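Cell wall surface anchor family protein (Streptococcus agalactiae serogroup V, PDB 3PF2) builds the shaft of the type 1 pilus on the group B streptococcal surface as its major pilin, with calcium bound in this C-terminal fragment. Local coordinates at residues A[8-13]-A[118-123]; A[14-19]-A[30-35]; A[111-116]-A[127-132]. One frame throughout, in Å; residues are numbered along the deposited sequence. Where two conformers were deposited one is given.

In the fold
All three contacts sit in the N-terminal Ig-like domain of the fragment. Contacts 1 and 2, with centres about 7 Å apart, share one calcium ion and two of its waters and lie on neighbouring antiparallel strands of one sheet, 9-13 in contact 1 and 29-35 in contact 2; Lys34 of contact 2 reaches the carboxylates of contact 1. Contact 3 lies, centre to centre, about 10 Å from contact 1 and 15 Å from contact 2, and pairs the two loops that flank helix 116-121. Along the chain contact 2 is complete before contact 3 begins, whereas the segments of contacts 1 and 3 alternate. Edge strand, calcium loop and helix are thereby joined round one metal site.

Contact 1. Residues A[8-13]-A[118-123]; sequences KTDKDV and ALDKAT. With CA (calcium ion), chain B.
Asp10 and Asp120 mark the closest backbone approach, CA to CA 6.1 Å, where edge strand 9-13 passes helix 116-121 at Leu119 and Asp120 with no hydrogen bond across. Leu119 pushes CD2 against the strand backbone, 3.3 Å from Lys8 O, and reaches Asp10 CB. Its neighbour Asp120 brings OD1 to 3.3 Å from Asp10 CG, the two carboxylate planes turned 58° apart; Gln116 donates to that OD1, and Arg175, which probably offsets part of the two acids' charge, pairs with OD2. This is one wall of a calcium site on the Ig-like domain. With CG anti to the backbone N (chi1 176°), Asp10 holds the ion with both oxygens, OD1 and OD2, each 2.5 Å from it. Lys11 O and Asp12 OD1, the latter 2.2 Å from the metal, add ligands, and Asp19 and two waters complete seven. Lys34 NZ forms a salt bridge with Asp12 OD2 and a hydrogen bond with Asp10 OD2, probably offsetting some negative charge. The helix takes part only in the second shell: one metal-bound water donates to Asp120 O, 2.9 Å away. On the other face of the strand Lys11 NZ is joined covalently to Asn152 CG, an isopeptide bond.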
loop_
_atom_site.group_PDB
_atom_site.type_symbol
_atom_site.label_atom_id
_atom_site.label_comp_id
_atom_site.label_asym_id
_atom_site.label_seq_id
_atom_site.Cartn_x
_atom_site.Cartn_y
_atom_site.Cartn_z
ATOM N N LYS A 8 14.767 -15.704 -11.985
ATOM C CA LYS A 8 13.337 -15.812 -11.690
ATOM C C LYS A 8 13.034 -14.624 -10.796
ATOM O O LYS A 8 13.865 -14.235 -9.968
ATOM C CB LYS A 8 13.056 -17.105 -10.931
ATOM C CG LYS A 8 13.013 -18.358 -11.795
ATOM C CD LYS A 8 14.416 -18.818 -12.136
ATOM C CE LYS A 8 14.390 -20.020 -13.026
ATOM N NZ LYS A 8 15.724 -20.128 -13.679
ATOM N N THR A 9 11.842 -14.061 -10.942
ATOM C CA THR A 9 11.484 -12.852 -10.203
ATOM C C THR A 9 10.183 -13.033 -9.438
ATOM O O THR A 9 9.353 -13.849 -9.796
ATOM C CB THR A 9 11.372 -11.621 -11.138
ATOM O OG1 THR A 9 10.603 -11.964 -12.305
ATOM C CG2 THR A 9 12.769 -11.166 -11.571
ATOM N N ASP A 10 10.032 -12.270 -8.360
ATOM C CA ASP A 10 8.790 -12.256 -7.588
ATOM C C ASP A 10 8.706 -10.911 -6.899
ATOM O O ASP A 10 9.717 -10.222 -6.746
ATOM C CB ASP A 10 8.796 -13.369 -6.534
ATOM C CG ASP A 10 7.562 -13.344 -5.636
ATOM O OD1 ASP A 10 6.463 -13.101 -6.136
ATOM O OD2 ASP A 10 7.684 -13.588 -4.429
ATOM N N LYS A 11 7.509 -10.542 -6.450
ATOM C CA LYS A 11 7.354 -9.328 -5.652
ATOM C C LYS A 11 6.505 -9.681 -4.428
ATOM O O LYS A 11 5.565 -10.468 -4.528
ATOM C CB LYS A 11 6.687 -8.223 -6.487
ATOM C CG LYS A 11 6.730 -6.807 -5.876
ATOM C CD LYS A 11 6.005 -5.801 -6.774
ATOM C CE LYS A 11 6.045 -4.381 -6.187
ATOM N NZ LYS A 11 5.548 -3.355 -7.155
ATOM N N ASP A 12 6.870 -9.117 -3.281
ATOM C CA ASP A 12 6.110 -9.258 -2.036
ATOM C C ASP A 12 5.740 -7.868 -1.520
ATOM O O ASP A 12 6.169 -6.850 -2.058
ATOM C CB ASP A 12 6.961 -9.936 -0.956
ATOM C CG ASP A 12 7.294 -11.388 -1.274
ATOM O OD1 ASP A 12 6.688 -11.969 -2.218
ATOM O OD2 ASP A 12 8.177 -11.935 -0.585
ATOM N N VAL A 13 4.913 -7.842 -0.478
ATOM C CA VAL A 13 4.578 -6.613 0.212
ATOM C C VAL A 13 4.620 -6.850 1.710
ATOM O O VAL A 13 4.350 -7.968 2.179
ATOM C CB VAL A 13 3.192 -6.079 -0.204
ATOM C CG1 VAL A 13 2.057 -6.992 0.313
ATOM C CG2 VAL A 13 3.011 -4.619 0.218
ATOM N N ALA A 118 10.740 -21.486 -4.450
ATOM C CA ALA A 118 11.601 -21.149 -3.301
ATOM C C ALA A 118 11.689 -19.633 -3.157
ATOM O O ALA A 118 11.628 -19.102 -2.032
ATOM C CB ALA A 118 13.008 -21.763 -3.444
ATOM N N LEU A 119 11.795 -18.941 -4.288
ATOM C CA LEU A 119 11.864 -17.479 -4.267
ATOM C C LEU A 119 10.561 -16.913 -3.699
ATOM O O LEU A 119 10.589 -16.065 -2.786
ATOM C CB LEU A 119 12.180 -16.904 -5.654
ATOM C CG LEU A 119 12.339 -15.382 -5.649
ATOM C CD1 LEU A 119 13.583 -14.926 -4.850
ATOM C CD2 LEU A 119 12.340 -14.808 -7.070
ATOM N N ASP A 120 9.433 -17.430 -4.202
ATOM C CA ASP A 120 8.098 -16.973 -3.801
ATOM C C ASP A 120 7.879 -17.161 -2.304
ATOM O O ASP A 120 7.154 -16.376 -1.669
ATOM C CB ASP A 120 6.999 -17.772 -4.526
ATOM C CG ASP A 120 6.921 -17.481 -6.011
ATOM O OD1 ASP A 120 7.570 -16.542 -6.506
ATOM O OD2 ASP A 120 6.170 -18.198 -6.701
ATOM N N LYS A 121 8.472 -18.222 -1.754
ATOM C CA LYS A 121 8.240 -18.626 -0.367
ATOM C C LYS A 121 9.282 -18.062 0.581
ATOM O O LYS A 121 9.185 -18.285 1.783
ATOM C CB LYS A 121 8.225 -20.152 -0.237
ATOM C CG LYS A 121 6.836 -20.786 -0.201
ATOM C CD LYS A 121 6.159 -20.671 -1.534
ATOM C CE LYS A 121 4.805 -21.372 -1.547
ATOM N NZ LYS A 121 4.230 -21.360 -2.916
ATOM N N ALA A 122 10.277 -17.352 0.052
ATOM C CA ALA A 122 11.391 -16.855 0.879
ATOM C C ALA A 122 10.899 -15.874 1.945
ATOM O O ALA A 122 10.146 -14.951 1.644
ATOM C CB ALA A 122 12.465 -16.196 0.010
ATOM N N THR A 123 11.318 -16.101 3.194
ATOM C CA THR A 123 10.911 -15.237 4.309
ATOM C C THR A 123 12.119 -14.538 4.934
ATOM O O THR A 123 11.993 -13.750 5.891
ATOM C CB THR A 123 10.144 -16.029 5.388
ATOM O OG1 THR A 123 10.960 -17.108 5.867
ATOM C CG2 THR A 123 8.829 -16.587 4.832
HETATM CA CA CA B . 5.391 -12.740 -3.881
HETATM O O HOH W 1 5.068 -14.956 -3.049
HETATM O O HOH W 2 3.531 -12.897 -5.334
#

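Contact 2. Residues A[14-19]-A[30-35]; sequences KKLGQD and KWFLKS. With CA (calcium ion), chain B.
Lys14 and Lys30 are joined by one short backbone hydrogen bond, Lys14 N to Lys30 O at 2.8 Å. Next to it comes the tight part. The Phe32 ring pushes its CE2 corner into the bend of the chain, 3.5 Å from both Lys14 C and Lys15 CA; Lys14 C meets the ring at its edge, while Leu16 N stands over one face, 4.2 Å above the plane and offset toward the rim. Leu16 crosses Phe32 at about a right angle, and its CD2 touches both Phe32 CB and the aliphatic CD of Lys34, 4.1 Å from each. Where strand 9-13 ends, the chain turns into a type II beta turn from Lys15 to Gln18, with Gly17 at positive phi (99°); Gly17 N is hydrogen-bonded to Asp12. The turn belongs to a calcium-binding loop beside the antiparallel pair of strands 9-13 and 29-35, and it delivers Asp19, whose OD1 is 2.3 Å from the calcium ion. The OD2 of Asp19 receives a hydrogen bond from a metal-bound water, 2.7 Å away. Lys34 bends at chi3 (66°), which carries its chain past Leu16 and lets NZ bond to Leu119 O as well as to Asp12 (a salt bridge) and Asp10 (a hydrogen bond). The other flank is looser and wetter. Lys14 and Lys15 leave the backbone facing away from the strand, and Lys14 NZ makes a salt bridge with Asp258. A water bridges Lys14 O and Lys30 N beside the direct bond between these two residues. The Lys30 side chain likewise leads outward.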
loop_
_atom_site.group_PDB
_atom_site.type_symbol
_atom_site.label_atom_id
_atom_site.label_comp_id
_atom_site.label_asym_id
_atom_site.label_seq_id
_atom_site.Cartn_x
_atom_site.Cartn_y
_atom_site.Cartn_z
ATOM N N LYS A 14 4.957 -5.776 2.432
ATOM C CA LYS A 14 4.990 -5.708 3.912
ATOM C C LYS A 14 6.243 -6.343 4.496
ATOM O O LYS A 14 6.976 -5.692 5.252
ATOM C CB LYS A 14 3.685 -6.236 4.570
ATOM C CG LYS A 14 3.556 -5.955 6.099
ATOM C CD LYS A 14 2.108 -6.179 6.566
ATOM C CE LYS A 14 1.954 -5.860 8.032
ATOM N NZ LYS A 14 0.511 -5.999 8.457
ATOM N N LYS A 15 6.477 -7.611 4.166
ATOM C CA LYS A 15 7.694 -8.301 4.545
ATOM C C LYS A 15 7.926 -9.433 3.558
ATOM O O LYS A 15 7.019 -9.821 2.805
ATOM C CB LYS A 15 7.565 -8.883 5.959
ATOM C CG LYS A 15 6.502 -9.990 6.066
ATOM C CD LYS A 15 6.117 -10.272 7.514
ATOM C CE LYS A 15 5.257 -11.520 7.608
ATOM N NZ LYS A 15 4.645 -11.610 8.993
ATOM N N LEU A 16 9.126 -10.007 3.598
ATOM C CA LEU A 16 9.411 -11.167 2.755
ATOM C C LEU A 16 8.481 -12.315 3.074
ATOM O O LEU A 16 8.323 -12.707 4.249
ATOM C CB LEU A 16 10.873 -11.618 2.904
ATOM C CG LEU A 16 11.891 -10.649 2.296
ATOM C CD1 LEU A 16 13.303 -11.109 2.664
ATOM C CD2 LEU A 16 11.728 -10.604 0.773
ATOM N N GLY A 17 7.848 -12.834 2.025
ATOM C CA GLY A 17 6.976 -13.993 2.137
ATOM C C GLY A 17 5.500 -13.638 2.200
ATOM O O GLY A 17 4.652 -14.542 2.191
ATOM N N GLN A 18 5.185 -12.344 2.236
ATOM C CA GLN A 18 3.784 -11.903 2.331
ATOM C C GLN A 18 3.344 -11.271 1.010
ATOM O O GLN A 18 4.106 -10.508 0.414
ATOM C CB GLN A 18 3.599 -10.931 3.504
ATOM C CG GLN A 18 2.119 -10.464 3.698
ATOM C CD GLN A 18 1.789 -9.900 5.094
ATOM O OE1 GLN A 18 0.664 -9.438 5.327
ATOM N NE2 GLN A 18 2.739 -9.923 5.998
ATOM N N ASP A 19 2.115 -11.577 0.569
ATOM C CA ASP A 19 1.623 -11.095 -0.719
ATOM C C ASP A 19 0.379 -10.207 -0.648
ATOM O O ASP A 19 -0.076 -9.697 -1.675
ATOM C CB ASP A 19 1.355 -12.281 -1.660
ATOM C CG ASP A 19 2.633 -13.020 -2.053
ATOM O OD1 ASP A 19 3.562 -12.343 -2.526
ATOM O OD2 ASP A 19 2.714 -14.269 -1.875
ATOM N N LYS A 30 6.690 -1.218 2.752
ATOM C CA LYS A 30 7.642 -1.656 1.732
ATOM C C LYS A 30 7.066 -2.698 0.795
ATOM O O LYS A 30 6.441 -3.657 1.250
ATOM C CB LYS A 30 8.885 -2.232 2.382
ATOM C CG LYS A 30 9.639 -1.204 3.234
ATOM C CD LYS A 30 10.925 -1.780 3.752
ATOM C CE LYS A 30 11.760 -0.703 4.438
ATOM N NZ LYS A 30 11.230 -0.383 5.794
ATOM N N TRP A 31 7.302 -2.515 -0.505
ATOM C CA TRP A 31 7.222 -3.616 -1.468
ATOM C C TRP A 31 8.615 -4.239 -1.501
ATOM O O TRP A 31 9.605 -3.568 -1.170
ATOM C CB TRP A 31 6.883 -3.095 -2.857
ATOM C CG TRP A 31 5.575 -2.380 -2.996
ATOM C CD1 TRP A 31 5.389 -1.028 -3.007
ATOM C CD2 TRP A 31 4.279 -2.967 -3.192
ATOM N NE1 TRP A 31 4.061 -0.731 -3.180
ATOM C CE2 TRP A 31 3.356 -1.904 -3.300
ATOM C CE3 TRP A 31 3.809 -4.296 -3.293
ATOM C CZ2 TRP A 31 1.986 -2.109 -3.503
ATOM C CZ3 TRP A 31 2.428 -4.501 -3.484
ATOM C CH2 TRP A 31 1.543 -3.410 -3.598
ATOM N N PHE A 32 8.708 -5.508 -1.896
ATOM C CA PHE A 32 10.022 -6.158 -2.050
ATOM C C PHE A 32 10.151 -6.731 -3.455
ATOM O O PHE A 32 9.413 -7.648 -3.810
ATOM C CB PHE A 32 10.216 -7.262 -1.010
ATOM C CG PHE A 32 10.236 -6.743 0.399
ATOM C CD1 PHE A 32 11.432 -6.476 1.039
ATOM C CD2 PHE A 32 9.040 -6.489 1.066
ATOM C CE1 PHE A 32 11.440 -5.957 2.363
ATOM C CE2 PHE A 32 9.029 -5.967 2.365
ATOM C CZ PHE A 32 10.234 -5.716 3.021
ATOM N N LEU A 33 11.050 -6.152 -4.253
ATOM C CA LEU A 33 11.322 -6.675 -5.593
ATOM C C LEU A 33 12.399 -7.725 -5.432
ATOM O O LEU A 33 13.456 -7.460 -4.841
ATOM C CB LEU A 33 11.818 -5.560 -6.517
ATOM C CG LEU A 33 10.869 -4.490 -7.094
ATOM C CD1 LEU A 33 9.680 -4.135 -6.209
ATOM C CD2 LEU A 33 11.602 -3.236 -7.603
ATOM N N LYS A 34 12.150 -8.921 -5.948
ATOM C CA LYS A 34 13.007 -10.053 -5.643
ATOM C C LYS A 34 13.455 -10.722 -6.923
ATOM O O LYS A 34 12.646 -10.938 -7.801
ATOM C CB LYS A 34 12.259 -11.088 -4.792
ATOM C CG LYS A 34 11.652 -10.517 -3.499
ATOM C CD LYS A 34 10.393 -11.313 -3.078
ATOM C CE LYS A 34 10.719 -12.773 -2.679
ATOM N NZ LYS A 34 9.492 -13.537 -2.289
ATOM N N SER A 35 14.733 -11.084 -7.006
ATOM C CA SER A 35 15.227 -11.850 -8.154
ATOM C C SER A 35 16.224 -12.878 -7.693
ATOM O O SER A 35 17.037 -12.606 -6.822
ATOM C CB SER A 35 15.945 -10.934 -9.147
ATOM O OG SER A 35 16.367 -11.676 -10.286
HETATM CA CA CA B . 5.391 -12.740 -3.881
HETATM O O HOH W 3 6.535 -2.834 5.307
HETATM O O HOH W 1 5.068 -14.956 -3.049
HETATM O O HOH W 2 3.531 -12.897 -5.334
#

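Contact 3. Residues A[111-116]-A[127-132]; sequences TLVKNQ and DDAAFL
Thr111 and Asp127 open a run of three backbone hydrogen bonds, Thr111 N to Asp127 O at 2.7 Å, that zips the two loops together. Ala130 then sits between Thr111 and Val113: its N bonds to Thr111 O and its O takes Val113 N, both at 2.8 Å. One bump is Val113. Its CG1 stands anti to the backbone N (chi1 175°), leaving CG2 to drop into the shallow hollow made by Ala129, the Ala130 carbonyl and the side of Phe131; CG2 lies 3.7 Å from Ala129 C and meets the Phe131 ring obliquely at CD2. Leu112, pointing mostly the other way, rests its CD2 beside the small Ala130 methyl, 4.3 Å from that CB. The pattern is that of a single parallel beta bridge, Leu112 with Ala130, tying the loops on either side of helix 116-121 just before strand 132-140 begins in the Ig-like domain. Asn115 caps that helix at its N-terminus, its OD1 accepting from Ala118 N, and Val113 and Phe131 both touch the helix, at Ala118 and Leu119. The far end is more exposed to solvent: there Thr111 lays CB 3.4 Å from Asp128 O, with CG2 alongside. Asp127 turns its carboxylate elsewhere, to Ser69. A water sits in the notch beside Val113, donating to Val113 O and to Ala130 O, an oxygen that Leu112 CA-H also approaches at 3.5 Å from CA.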
loop_
_atom_site.group_PDB
_atom_site.type_symbol
_atom_site.label_atom_id
_atom_site.label_comp_id
_atom_site.label_asym_id
_atom_site.label_seq_id
_atom_site.Cartn_x
_atom_site.Cartn_y
_atom_site.Cartn_z
ATOM N N THR A 111 25.007 -19.568 -0.923
ATOM C CA THR A 111 24.179 -20.542 -1.615
ATOM C C THR A 111 22.999 -19.771 -2.200
ATOM O O THR A 111 22.267 -19.098 -1.479
ATOM C CB THR A 111 23.731 -21.678 -0.687
ATOM O OG1 THR A 111 24.890 -22.391 -0.224
ATOM C CG2 THR A 111 22.801 -22.656 -1.417
ATOM N N LEU A 112 22.846 -19.850 -3.514
ATOM C CA LEU A 112 21.902 -18.977 -4.218
ATOM C C LEU A 112 20.556 -19.665 -4.398
ATOM O O LEU A 112 20.484 -20.846 -4.774
ATOM C CB LEU A 112 22.483 -18.520 -5.569
ATOM C CG LEU A 112 23.898 -17.923 -5.500
ATOM C CD1 LEU A 112 24.559 -17.826 -6.885
ATOM C CD2 LEU A 112 23.883 -16.575 -4.813
ATOM N N VAL A 113 19.482 -18.931 -4.101
ATOM C CA VAL A 113 18.152 -19.439 -4.391
ATOM C C VAL A 113 18.037 -19.581 -5.903
ATOM O O VAL A 113 18.503 -18.719 -6.654
ATOM C CB VAL A 113 17.055 -18.518 -3.830
ATOM C CG1 VAL A 113 15.686 -19.007 -4.241
ATOM C CG2 VAL A 113 17.149 -18.478 -2.305
ATOM N N LYS A 114 17.438 -20.669 -6.367
ATOM C CA LYS A 114 17.357 -20.837 -7.815
ATOM C C LYS A 114 15.975 -21.127 -8.377
ATOM O O LYS A 114 15.742 -20.893 -9.553
ATOM C CB LYS A 114 18.395 -21.848 -8.312
ATOM C CG LYS A 114 18.216 -23.237 -7.781
ATOM C CD LYS A 114 19.376 -24.121 -8.239
ATOM C CE LYS A 114 19.121 -25.573 -7.906
ATOM N NZ LYS A 114 20.228 -26.442 -8.406
ATOM N N ASN A 115 15.071 -21.617 -7.536
ATOM C CA ASN A 115 13.753 -22.073 -7.965
ATOM C C ASN A 115 12.698 -20.956 -7.756
ATOM O O ASN A 115 12.744 -20.247 -6.754
ATOM C CB ASN A 115 13.440 -23.354 -7.165
ATOM C CG ASN A 115 12.078 -23.912 -7.435
ATOM O OD1 ASN A 115 11.086 -23.416 -6.907
ATOM N ND2 ASN A 115 12.014 -24.994 -8.225
ATOM N N GLN A 116 11.776 -20.801 -8.713
ATOM C CA GLN A 116 10.703 -19.804 -8.608
ATOM C C GLN A 116 9.899 -19.977 -7.314
ATOM O O GLN A 116 9.604 -18.987 -6.654
ATOM C CB GLN A 116 9.749 -19.896 -9.805
ATOM C CG GLN A 116 8.534 -18.975 -9.722
ATOM C CD GLN A 116 8.876 -17.543 -10.075
ATOM O OE1 GLN A 116 9.310 -17.262 -11.199
ATOM N NE2 GLN A 116 8.689 -16.633 -9.128
ATOM N N ASP A 127 23.040 -15.740 3.629
ATOM C CA ASP A 127 24.137 -16.281 2.814
ATOM C C ASP A 127 23.906 -17.712 2.358
ATOM O O ASP A 127 24.434 -18.121 1.313
ATOM C CB ASP A 127 25.452 -16.244 3.582
ATOM C CG ASP A 127 26.016 -14.858 3.725
ATOM O OD1 ASP A 127 25.483 -13.886 3.145
ATOM O OD2 ASP A 127 27.038 -14.753 4.433
ATOM N N ASP A 128 23.152 -18.478 3.146
ATOM C CA ASP A 128 22.879 -19.875 2.837
ATOM C C ASP A 128 21.610 -20.061 2.001
ATOM O O ASP A 128 21.285 -21.175 1.602
ATOM C CB ASP A 128 22.823 -20.702 4.127
ATOM C CG ASP A 128 24.184 -20.853 4.774
ATOM O OD1 ASP A 128 25.197 -20.856 4.041
ATOM O OD2 ASP A 128 24.251 -20.965 6.015
ATOM N N ALA A 129 20.904 -18.956 1.750
ATOM C CA ALA A 129 19.710 -18.928 0.888
ATOM C C ALA A 129 19.539 -17.512 0.334
ATOM O O ALA A 129 18.639 -16.762 0.739
ATOM C CB ALA A 129 18.472 -19.392 1.653
ATOM N N ALA A 130 20.415 -17.149 -0.609
ATOM C CA ALA A 130 20.577 -15.752 -1.021
ATOM C C ALA A 130 19.891 -15.422 -2.331
ATOM O O ALA A 130 19.871 -16.240 -3.261
ATOM C CB ALA A 130 22.063 -15.392 -1.137
ATOM N N PHE A 131 19.361 -14.204 -2.402
ATOM C CA PHE A 131 18.756 -13.672 -3.620
ATOM C C PHE A 131 18.835 -12.145 -3.587
ATOM O O PHE A 131 19.219 -11.565 -2.562
ATOM C CB PHE A 131 17.303 -14.169 -3.761
ATOM C CG PHE A 131 16.382 -13.670 -2.686
ATOM C CD1 PHE A 131 15.640 -12.499 -2.886
ATOM C CD2 PHE A 131 16.247 -14.368 -1.477
ATOM C CE1 PHE A 131 14.787 -12.009 -1.877
ATOM C CE2 PHE A 131 15.389 -13.879 -0.476
ATOM C CZ PHE A 131 14.660 -12.702 -0.698
ATOM N N LEU A 132 18.508 -11.498 -4.706
ATOM C CA LEU A 132 18.513 -10.039 -4.785
ATOM C C LEU A 132 17.198 -9.494 -4.241
ATOM O O LEU A 132 16.118 -9.839 -4.722
ATOM C CB LEU A 132 18.740 -9.542 -6.215
ATOM C CG LEU A 132 18.698 -8.019 -6.426
ATOM C CD1 LEU A 132 19.912 -7.361 -5.776
ATOM C CD2 LEU A 132 18.623 -7.633 -7.907
HETATM O O HOH W 4 26.621 -21.090 1.591
HETATM O O HOH W 5 19.343 -16.180 -5.983
#